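Local coordinates for protein xylosidase (Xanthomonas axonopodis pv. citri, PDB 6XN2) that probably hydrolyses beta-1,4-linked xylose chains as a family 43 glycoside hydrolase, holding a xylose unit in its pocket, at residues 46-51 with 63-69; 84-88 with 100-106; 180-185 with 217-222. All blocks are in the same frame, centred on the assembly; numbering follows the deposited sequence.

Contact 1: residues 46-51 with 63-69. With XYP (beta-D-xylopyranose), chain E.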
loop_
_atom_site.group_PDB
_atom_site.type_symbol
_atom_site.label_atom_id
_atom_site.label_comp_id
_atom_site.label_asym_id
_atom_site.label_seq_id
_atom_site.Cartn_x
_atom_site.Cartn_y
_atom_site.Cartn_z
ATOM N N LEU A 46 9.183 2.255 -17.434
ATOM C CA LEU A 46 8.510 3.302 -16.736
ATOM C C LEU A 46 8.794 3.141 -15.252
ATOM O O LEU A 46 9.092 2.089 -14.805
ATOM C CB LEU A 46 7.034 3.292 -17.043
ATOM C CG LEU A 46 6.086 2.392 -16.304
ATOM C CD1 LEU A 46 4.677 2.825 -16.600
ATOM C CD2 LEU A 46 6.259 0.980 -16.739
ATOM N N TYR A 47 8.768 4.227 -14.522
ATOM C CA TYR A 47 8.962 4.151 -13.085
ATOM C C TYR A 47 7.653 3.752 -12.414
ATOM O O TYR A 47 6.587 4.265 -12.757
ATOM C CB TYR A 47 9.476 5.483 -12.533
ATOM C CG TYR A 47 10.923 5.769 -12.877
ATOM C CD1 TYR A 47 11.947 4.995 -12.342
ATOM C CD2 TYR A 47 11.266 6.814 -13.728
ATOM C CE1 TYR A 47 13.274 5.246 -12.648
ATOM C CE2 TYR A 47 12.594 7.079 -14.038
ATOM C CZ TYR A 47 13.592 6.290 -13.488
ATOM O OH TYR A 47 14.914 6.533 -13.782
ATOM N N THR A 48 7.736 2.820 -11.473
ATOM C CA THR A 48 6.553 2.286 -10.807
ATOM C C THR A 48 6.782 2.205 -9.300
ATOM O O THR A 48 7.909 2.005 -8.848
ATOM C CB THR A 48 6.187 0.882 -11.330
ATOM O OG1 THR A 48 7.308 0.002 -11.161
ATOM C CG2 THR A 48 5.798 0.928 -12.808
ATOM N N ALA A 49 5.717 2.356 -8.519
ATOM C CA ALA A 49 5.830 2.306 -7.062
ATOM C C ALA A 49 4.568 1.726 -6.441
ATOM O O ALA A 49 3.593 1.484 -7.140
ATOM C CB ALA A 49 6.103 3.689 -6.500
ATOM N N ASP A 50 4.605 1.500 -5.129
ATOM C CA ASP A 50 3.424 1.109 -4.359
ATOM C C ASP A 50 2.638 -0.051 -4.975
ATOM O O ASP A 50 1.456 0.099 -5.291
ATOM C CB ASP A 50 2.491 2.305 -4.214
ATOM C CG ASP A 50 3.236 3.599 -3.901
ATOM O OD1 ASP A 50 4.129 3.599 -3.029
ATOM O OD2 ASP A 50 2.916 4.620 -4.533
ATOM N N PRO A 51 3.283 -1.213 -5.144
ATOM C CA PRO A 51 2.601 -2.277 -5.892
ATOM C C PRO A 51 1.471 -2.944 -5.107
ATOM O O PRO A 51 1.694 -3.409 -3.992
ATOM C CB PRO A 51 3.729 -3.269 -6.174
ATOM C CG PRO A 51 4.661 -3.098 -5.015
ATOM C CD PRO A 51 4.599 -1.641 -4.635
ATOM N N TYR A 63 -1.301 -3.327 -9.508
ATOM C CA TYR A 63 -1.777 -1.956 -9.625
ATOM C C TYR A 63 -0.821 -1.053 -8.855
ATOM O O TYR A 63 -0.957 -0.879 -7.642
ATOM C CB TYR A 63 -3.216 -1.831 -9.101
ATOM C CG TYR A 63 -4.176 -2.748 -9.836
ATOM C CD1 TYR A 63 -4.311 -4.085 -9.471
ATOM C CD2 TYR A 63 -4.924 -2.289 -10.912
ATOM C CE1 TYR A 63 -5.175 -4.939 -10.162
ATOM C CE2 TYR A 63 -5.791 -3.135 -11.604
ATOM C CZ TYR A 63 -5.909 -4.457 -11.227
ATOM O OH TYR A 63 -6.769 -5.303 -11.916
ATOM N N PRO A 64 0.181 -0.514 -9.554
ATOM C CA PRO A 64 1.169 0.367 -8.927
ATOM C C PRO A 64 0.907 1.842 -9.239
ATOM O O PRO A 64 0.048 2.143 -10.077
ATOM C CB PRO A 64 2.478 -0.103 -9.558
ATOM C CG PRO A 64 2.058 -0.481 -10.971
ATOM C CD PRO A 64 0.596 -0.917 -10.912
ATOM N N SER A 65 1.613 2.740 -8.553
ATOM C CA SER A 65 1.677 4.141 -8.963
ATOM C C SER A 65 2.623 4.272 -10.145
ATOM O O SER A 65 3.408 3.365 -10.416
ATOM C CB SER A 65 2.157 5.034 -7.822
ATOM O OG SER A 65 1.289 4.930 -6.715
ATOM N N HIS A 66 2.555 5.406 -10.831
ATOM C CA HIS A 66 3.419 5.660 -12.007
ATOM C C HIS A 66 4.205 6.942 -11.787
ATOM O O HIS A 66 3.666 7.968 -12.009
ATOM C CB HIS A 66 2.601 5.762 -13.289
ATOM C CG HIS A 66 3.453 6.020 -14.481
ATOM N ND1 HIS A 66 2.951 6.389 -15.686
ATOM C CD2 HIS A 66 4.781 5.959 -14.652
ATOM C CE1 HIS A 66 3.922 6.552 -16.539
ATOM N NE2 HIS A 66 5.038 6.298 -15.936
ATOM N N ASP A 67 5.429 6.823 -11.308
ATOM C CA ASP A 67 6.286 7.951 -11.040
ATOM C C ASP A 67 6.705 8.574 -12.326
ATOM O O ASP A 67 7.085 7.900 -13.218
ATOM C CB ASP A 67 7.541 7.498 -10.305
ATOM C CG ASP A 67 7.286 7.112 -8.896
ATOM O OD1 ASP A 67 6.295 7.539 -8.342
ATOM O OD2 ASP A 67 8.098 6.415 -8.332
ATOM N N LEU A 68 6.672 9.884 -12.390
ATOM C CA LEU A 68 7.028 10.596 -13.595
ATOM C C LEU A 68 8.329 11.360 -13.485
ATOM O O LEU A 68 8.544 12.045 -12.549
ATOM C CB LEU A 68 5.927 11.552 -13.967
ATOM C CG LEU A 68 4.606 10.947 -14.328
ATOM C CD1 LEU A 68 3.564 12.005 -14.523
ATOM C CD2 LEU A 68 4.751 10.087 -15.547
ATOM N N ASP A 69 9.163 11.248 -14.500
ATOM C CA ASP A 69 10.462 11.907 -14.506
ATOM C C ASP A 69 10.389 13.254 -15.218
ATOM O O ASP A 69 10.374 13.316 -16.448
ATOM C CB ASP A 69 11.505 11.009 -15.171
ATOM C CG ASP A 69 12.917 11.549 -15.039
ATOM O OD1 ASP A 69 13.147 12.460 -14.213
ATOM O OD2 ASP A 69 13.804 11.045 -15.760
HETATM O O1 XYP E . 4.278 8.929 0.799
HETATM C C1 XYP E . 4.245 8.041 -0.294
HETATM C C2 XYP E . 2.833 7.510 -0.432
HETATM C C3 XYP E . 2.578 6.893 -1.770
HETATM C C4 XYP E . 3.062 7.809 -2.874
HETATM C C5 XYP E . 4.509 8.137 -2.646
HETATM O O2 XYP E . 2.522 6.522 0.540
HETATM O O3 XYP E . 1.186 6.774 -1.780
HETATM O O4 XYP E . 2.965 7.164 -4.104
HETATM O O5 XYP E . 4.677 8.774 -1.411
HETATM O O HOH W 1 7.876 6.701 -15.644
#

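Contact 2: residues 84-88 with 100-106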
loop_
_atom_site.group_PDB
_atom_site.type_symbol
_atom_site.label_atom_id
_atom_site.label_comp_id
_atom_site.label_asym_id
_atom_site.label_seq_id
_atom_site.Cartn_x
_atom_site.Cartn_y
_atom_site.Cartn_z
ATOM N N ALA A 84 0.184 11.266 -12.230
ATOM C CA ALA A 84 -1.072 11.701 -12.838
ATOM C C ALA A 84 -1.902 10.555 -13.398
ATOM O O ALA A 84 -3.030 10.766 -13.835
ATOM C CB ALA A 84 -0.793 12.714 -13.942
ATOM N N ASP A 85 -1.333 9.364 -13.417
ATOM C CA ASP A 85 -2.030 8.257 -14.109
ATOM C C ASP A 85 -1.649 6.898 -13.530
ATOM O O ASP A 85 -0.719 6.821 -12.769
ATOM C CB ASP A 85 -1.659 8.290 -15.588
ATOM C CG ASP A 85 -0.236 7.843 -15.851
ATOM O OD1 ASP A 85 -0.052 6.680 -16.027
ATOM O OD2 ASP A 85 0.646 8.674 -15.852
ATOM N N TYR A 86 -2.380 5.870 -13.939
ATOM C CA TYR A 86 -2.124 4.546 -13.499
ATOM C C TYR A 86 -2.056 3.568 -14.642
ATOM O O TYR A 86 -2.784 3.652 -15.569
ATOM C CB TYR A 86 -3.227 4.063 -12.559
ATOM C CG TYR A 86 -3.353 4.833 -11.287
ATOM C CD1 TYR A 86 -2.311 4.933 -10.425
ATOM C CD2 TYR A 86 -4.510 5.445 -10.955
ATOM C CE1 TYR A 86 -2.414 5.639 -9.276
ATOM C CE2 TYR A 86 -4.626 6.155 -9.801
ATOM C CZ TYR A 86 -3.568 6.251 -8.965
ATOM O OH TYR A 86 -3.666 6.971 -7.825
ATOM N N HIS A 87 -1.116 2.655 -14.511
ATOM C CA HIS A 87 -1.045 1.526 -15.454
ATOM C C HIS A 87 -1.445 0.258 -14.712
ATOM O O HIS A 87 -1.509 0.269 -13.513
ATOM C CB HIS A 87 0.368 1.330 -15.982
ATOM C CG HIS A 87 0.779 2.323 -16.998
ATOM N ND1 HIS A 87 1.263 1.964 -18.210
ATOM C CD2 HIS A 87 0.796 3.655 -16.973
ATOM C CE1 HIS A 87 1.552 3.033 -18.887
ATOM N NE2 HIS A 87 1.276 4.064 -18.159
ATOM N N VAL A 88 -1.705 -0.793 -15.457
ATOM C CA VAL A 88 -1.942 -2.086 -14.865
ATOM C C VAL A 88 -0.918 -3.074 -15.408
ATOM O O VAL A 88 -0.684 -3.098 -16.547
ATOM C CB VAL A 88 -3.361 -2.590 -15.098
ATOM C CG1 VAL A 88 -3.544 -3.954 -14.507
ATOM C CG2 VAL A 88 -4.343 -1.643 -14.483
ATOM N N ASP A 100 2.958 -4.784 -19.492
ATOM C CA ASP A 100 2.458 -3.466 -19.205
ATOM C C ASP A 100 1.182 -3.382 -20.019
ATOM O O ASP A 100 1.220 -3.254 -21.200
ATOM C CB ASP A 100 3.422 -2.392 -19.671
ATOM C CG ASP A 100 2.951 -0.989 -19.354
ATOM O OD1 ASP A 100 1.813 -0.802 -18.967
ATOM O OD2 ASP A 100 3.740 -0.077 -19.482
ATOM N N LEU A 101 0.052 -3.433 -19.360
ATOM C CA LEU A 101 -1.235 -3.433 -20.044
ATOM C C LEU A 101 -1.675 -2.014 -20.398
ATOM O O LEU A 101 -2.770 -1.805 -20.917
ATOM C CB LEU A 101 -2.298 -4.131 -19.193
ATOM C CG LEU A 101 -2.012 -5.618 -18.958
ATOM C CD1 LEU A 101 -3.141 -6.292 -18.199
ATOM C CD2 LEU A 101 -1.766 -6.312 -20.281
ATOM N N GLY A 102 -0.826 -1.042 -20.153
ATOM C CA GLY A 102 -1.121 0.317 -20.510
ATOM C C GLY A 102 -1.744 1.220 -19.480
ATOM O O GLY A 102 -2.021 0.806 -18.428
ATOM N N GLN A 103 -1.948 2.468 -19.861
ATOM C CA GLN A 103 -2.550 3.457 -18.945
ATOM C C GLN A 103 -4.041 3.186 -18.835
ATOM O O GLN A 103 -4.674 2.999 -19.849
ATOM C CB GLN A 103 -2.308 4.863 -19.453
ATOM C CG GLN A 103 -2.623 5.904 -18.414
ATOM C CD GLN A 103 -2.466 7.265 -19.019
ATOM O OE1 GLN A 103 -1.372 7.776 -19.136
ATOM N NE2 GLN A 103 -3.576 7.846 -19.417
ATOM N N VAL A 104 -4.553 3.188 -17.618
ATOM C CA VAL A 104 -5.955 2.888 -17.426
ATOM C C VAL A 104 -6.804 3.959 -16.789
ATOM O O VAL A 104 -7.978 3.823 -16.752
ATOM C CB VAL A 104 -6.165 1.578 -16.658
ATOM C CG1 VAL A 104 -5.466 0.446 -17.326
ATOM C CG2 VAL A 104 -5.728 1.693 -15.232
ATOM N N LEU A 105 -6.170 5.002 -16.302
ATOM C CA LEU A 105 -6.845 6.101 -15.670
ATOM C C LEU A 105 -5.904 7.264 -15.582
ATOM O O LEU A 105 -4.764 7.095 -15.257
ATOM C CB LEU A 105 -7.327 5.743 -14.264
ATOM C CG LEU A 105 -8.064 6.816 -13.485
ATOM C CD1 LEU A 105 -9.304 7.267 -14.203
ATOM C CD2 LEU A 105 -8.391 6.403 -12.078
ATOM N N HIS A 106 -6.424 8.441 -15.892
ATOM C CA HIS A 106 -5.635 9.688 -15.821
ATOM C C HIS A 106 -6.414 10.664 -14.956
ATOM O O HIS A 106 -7.614 10.637 -15.011
ATOM C CB HIS A 106 -5.350 10.239 -17.218
ATOM C CG HIS A 106 -4.307 11.298 -17.243
ATOM N ND1 HIS A 106 -4.560 12.592 -16.920
ATOM C CD2 HIS A 106 -3.009 11.259 -17.572
ATOM C CE1 HIS A 106 -3.464 13.291 -17.007
ATOM N NE2 HIS A 106 -2.514 12.505 -17.408
HETATM O O HOH W 2 1.498 6.728 -19.620
#

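Contact 3: residues 180-185 with 217-222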
loop_
_atom_site.group_PDB
_atom_site.type_symbol
_atom_site.label_atom_id
_atom_site.label_comp_id
_atom_site.label_asym_id
_atom_site.label_seq_id
_atom_site.Cartn_x
_atom_site.Cartn_y
_atom_site.Cartn_z
ATOM N N ALA A 180 -17.070 -10.404 2.247
ATOM C CA ALA A 180 -17.079 -8.981 2.429
ATOM C C ALA A 180 -15.807 -8.338 1.928
ATOM O O ALA A 180 -14.838 -8.997 1.736
ATOM C CB ALA A 180 -17.282 -8.643 3.877
ATOM N N HIS A 181 -15.864 -7.045 1.706
ATOM C CA HIS A 181 -14.724 -6.271 1.306
ATOM C C HIS A 181 -14.505 -5.171 2.319
ATOM O O HIS A 181 -15.421 -4.544 2.732
ATOM C CB HIS A 181 -14.865 -5.678 -0.078
ATOM C CG HIS A 181 -14.646 -6.637 -1.198
ATOM N ND1 HIS A 181 -15.654 -7.392 -1.730
ATOM C CD2 HIS A 181 -13.560 -6.901 -1.944
ATOM C CE1 HIS A 181 -15.187 -8.127 -2.713
ATOM N NE2 HIS A 181 -13.919 -7.842 -2.869
ATOM N N TYR A 182 -13.265 -4.956 2.711
ATOM C CA TYR A 182 -12.931 -3.934 3.673
ATOM C C TYR A 182 -11.918 -2.972 3.113
ATOM O O TYR A 182 -10.970 -3.363 2.529
ATOM C CB TYR A 182 -12.361 -4.531 4.953
ATOM C CG TYR A 182 -13.279 -5.435 5.720
ATOM C CD1 TYR A 182 -13.351 -6.756 5.442
ATOM C CD2 TYR A 182 -14.055 -4.958 6.715
ATOM C CE1 TYR A 182 -14.190 -7.582 6.133
ATOM C CE2 TYR A 182 -14.890 -5.772 7.410
ATOM C CZ TYR A 182 -14.967 -7.082 7.110
ATOM O OH TYR A 182 -15.791 -7.898 7.815
ATOM N N LEU A 183 -12.151 -1.695 3.304
ATOM C CA LEU A 183 -11.212 -0.684 2.852
ATOM C C LEU A 183 -10.348 -0.212 4.014
ATOM O O LEU A 183 -10.861 0.146 5.076
ATOM C CB LEU A 183 -11.950 0.503 2.220
ATOM C CG LEU A 183 -11.071 1.716 1.868
ATOM C CD1 LEU A 183 -10.079 1.398 0.750
ATOM C CD2 LEU A 183 -11.943 2.915 1.514
ATOM N N TYR A 184 -9.035 -0.251 3.813
ATOM C CA TYR A 184 -8.077 0.285 4.771
ATOM C C TYR A 184 -7.420 1.499 4.162
ATOM O O TYR A 184 -7.121 1.494 2.973
ATOM C CB TYR A 184 -7.014 -0.753 5.134
ATOM C CG TYR A 184 -7.568 -1.992 5.792
ATOM C CD1 TYR A 184 -8.084 -3.038 5.026
ATOM C CD2 TYR A 184 -7.567 -2.122 7.181
ATOM C CE1 TYR A 184 -8.589 -4.186 5.630
ATOM C CE2 TYR A 184 -8.072 -3.269 7.791
ATOM C CZ TYR A 184 -8.582 -4.290 7.009
ATOM O OH TYR A 184 -9.083 -5.425 7.606
ATOM N N PHE A 185 -7.185 2.533 4.960
ATOM C CA PHE A 185 -6.464 3.684 4.440
ATOM C C PHE A 185 -5.754 4.498 5.515
ATOM O O PHE A 185 -5.978 4.315 6.714
ATOM C CB PHE A 185 -7.414 4.585 3.620
ATOM C CG PHE A 185 -8.614 5.117 4.383
ATOM C CD1 PHE A 185 -9.777 4.364 4.501
ATOM C CD2 PHE A 185 -8.598 6.397 4.928
ATOM C CE1 PHE A 185 -10.889 4.857 5.173
ATOM C CE2 PHE A 185 -9.712 6.901 5.600
ATOM C CZ PHE A 185 -10.855 6.130 5.725
ATOM N N PRO A 217 -4.173 3.074 10.997
ATOM C CA PRO A 217 -4.921 3.213 9.744
ATOM C C PRO A 217 -6.425 3.193 10.010
ATOM O O PRO A 217 -6.847 2.858 11.115
ATOM C CB PRO A 217 -4.475 1.993 8.930
ATOM C CG PRO A 217 -4.097 0.971 9.973
ATOM C CD PRO A 217 -3.515 1.759 11.123
ATOM N N ARG A 218 -7.216 3.488 9.013
ATOM C CA ARG A 218 -8.640 3.433 9.144
ATOM C C ARG A 218 -9.181 2.189 8.448
ATOM O O ARG A 218 -8.568 1.704 7.542
ATOM C CB ARG A 218 -9.228 4.652 8.519
ATOM C CG ARG A 218 -8.629 5.932 9.016
ATOM C CD ARG A 218 -8.805 6.095 10.503
ATOM N NE ARG A 218 -10.194 6.198 10.886
ATOM C CZ ARG A 218 -10.604 6.581 12.073
ATOM N NH1 ARG A 218 -9.734 6.887 12.984
ATOM N NH2 ARG A 218 -11.868 6.662 12.347
ATOM N N VAL A 219 -10.307 1.679 8.893
ATOM C CA VAL A 219 -10.902 0.533 8.264
ATOM C C VAL A 219 -12.403 0.719 8.162
ATOM O O VAL A 219 -13.002 1.217 9.040
ATOM C CB VAL A 219 -10.574 -0.768 8.981
ATOM C CG1 VAL A 219 -11.055 -0.755 10.398
ATOM C CG2 VAL A 219 -11.100 -1.978 8.241
ATOM N N ALA A 220 -12.976 0.357 7.037
ATOM C CA ALA A 220 -14.397 0.437 6.856
ATOM C C ALA A 220 -14.867 -0.618 5.894
ATOM O O ALA A 220 -14.345 -0.762 4.845
ATOM C CB ALA A 220 -14.783 1.783 6.350
ATOM N N ARG A 221 -15.897 -1.339 6.277
ATOM C CA ARG A 221 -16.460 -2.322 5.383
ATOM C C ARG A 221 -17.070 -1.591 4.203
ATOM O O ARG A 221 -17.655 -0.561 4.329
ATOM C CB ARG A 221 -17.520 -3.199 6.066
ATOM C CG ARG A 221 -18.035 -4.313 5.191
ATOM C CD ARG A 221 -19.044 -5.206 5.838
ATOM N NE ARG A 221 -20.316 -4.561 6.071
ATOM C CZ ARG A 221 -21.279 -4.441 5.160
ATOM N NH1 ARG A 221 -21.111 -4.892 3.927
ATOM N NH2 ARG A 221 -22.405 -3.834 5.480
ATOM N N LEU A 222 -16.904 -2.159 3.037
ATOM C CA LEU A 222 -17.442 -1.583 1.870
ATOM C C LEU A 222 -18.859 -2.058 1.616
ATOM O O LEU A 222 -19.206 -3.148 1.895
ATOM C CB LEU A 222 -16.584 -1.963 0.665
ATOM C CG LEU A 222 -15.249 -1.258 0.519
ATOM C CD1 LEU A 222 -14.411 -1.890 -0.551
ATOM C CD2 LEU A 222 -15.415 0.200 0.240
HETATM O O HOH W 3 -18.540 -5.781 1.650
#

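Contact 1: residues 46-51 with 63-69
D50 and S65 meet where the hairpin of strands 47-56 and 59-67 reaches the xylose pocket of this family 43 enzyme, whose fold is a five-bladed beta-propeller. The chain turns a corner at D50. D50 CG lies beside the D50 backbone N, opposite the carbonyl carbon (chi1 -42°), which brings OD2 over to the neighbouring strand. S65 OG donates to D50 OD2 at 2.7 Å, reaching the anti lone pair, the one directed away from OD1. O4 of the bound beta-D-xylopyranose donates to the same D50 OD2 at 2.6 Å, so one carboxylate oxygen takes two hydroxyl donors; S65, which also lines the pocket, probably limits how the carboxylate can turn. D50 N is hydrogen-bonded to H323.

Backbone bonds between A49 and S65 secure this end of the ladder: S65 N to A49 O is 2.7 Å, although the donor stands above the carbonyl plane. A49 CB shares a face with D67, whose carboxylate is salt-bridged to R335, another pocket residue.

Toward the other end, the H66 ring is clamped. CG is trans to the H66 backbone N (chi1 180°), which carries the imidazole across to L46, and the two side chains cross at about a right angle. The ring's ND1 is bonded to D85. Water 1 sits in the plane of the ring at its edge, 2.9 Å from H66 NE2; it also accepts from Y47 N and donates to D67 O, tying both strands together. L68 CD2 lies over one ring face, and on the opposite face L46 CD1 stands 3.7 Å from the H66 ring centroid in a CH-pi contact, only 15° off the normal.

Contact 2: residues 84-88 with 100-106
H87 and D100 form a His-carboxylate bond across the antiparallel hairpin of strands 85-91 and 99-106, the third and fourth strands of a four-stranded propeller blade, with 99-106 at its edge. H87 ND1 donates to D100 OD1 at 2.9 Å and nearly straight (172°); the oxygen offers its syn lone pair and lies almost in the imidazole plane, although ring and carboxylate are turned 51° against each other. D100 OD1 is gripped a second time by G102 N, 2.9 Å away and above the carboxylate plane, which closes an Asx turn. H45 binds the other oxygen, so the carboxylate is held through both oxygens.

The far edge of the H87 ring is tied down as well: water 2 lies in the ring plane, 3.0 Å from H87 NE2, and donates to Q103 OE1. Over one face comes the Q103 backbone N, along with Q103 CB in a CH-pi contact. Q103 CG is trans to its backbone N (chi1 -167°), and the extended chain runs past H87 to cross D85 at about a right angle.

Behind these side chains the ladder is irregular. V104 and L105 together face Y86 in a beta bulge: V104 N donates to Y86 O at 2.7 Å, while Y86 N donates to L105 O. L101 and G102 likewise share V88, with L101 N to V88 O at 2.9 Å and a weak bond from V88 N to G102 O. On the buried face, Y86 runs alongside L105, and its hydroxyl is bonded to the backbone of the pocket residue W118. Further along that face V88 and V104 cross, their CG2 methyls 3.7 Å apart.

Contact 3: residues 180-185 with 217-222
F185 O receives R218 N at 2.7 Å, almost straight and nearly in line with the carbonyl bond, opening a regular antiparallel ladder between neighbouring blade strands 181-185 and 218-221 of the beta-propeller. F185 N returns the bond to R218 O, L183 and A220 exchange a second pair, and L222 N closes the far end on H181 O at 2.8 Å. Water 3 extends it there, accepting from H181 N and donating to L222 O.

On one face, the F185 ring is swung between its own backbone N and carbonyl carbon (chi1 59°), which turns the ring's face to R218, whose CB sits 3.6 Å from the F185 ring centroid, 14° off the normal. The arginine chain then bends away, and its NE is bonded to S233. The other face carries Y184 and V219 side by side, with V219 CG2 over the tyrosine ring, 3.3 Å from Y184 CE2. Y184 OH is bonded to the backbone of P288. Next to them, Y182 lies obliquely against R221.

Five backbone bonds take up the N-H groups that face across the pair, and each side adds one carbon-on-ring contact, R218 lending its aliphatic part while its charged end turns elsewhere.

In the fold
Contacts 1 and 2 come first along the chain and belong to one four-stranded antiparallel sheet, ordered 47-56, 59-67, 85-91, 99-106; their centres are 10 Å apart. They touch because strands 59-67 and 85-91 are neighbours, with P64 against H87 and Y63 against V88. Contact 3 follows much later, in the antiparallel run 172-175, 181-185, 218-221, 234-239, another blade. Its centre lies 23 Å from that of contact 1, across the middle of the chain, and 24 Å from that of contact 2, with no touch in either case. Of the three, contact 1 alone touches the bound sugar; contact 2 backs it within the same blade, and contact 3 belongs to a separate one.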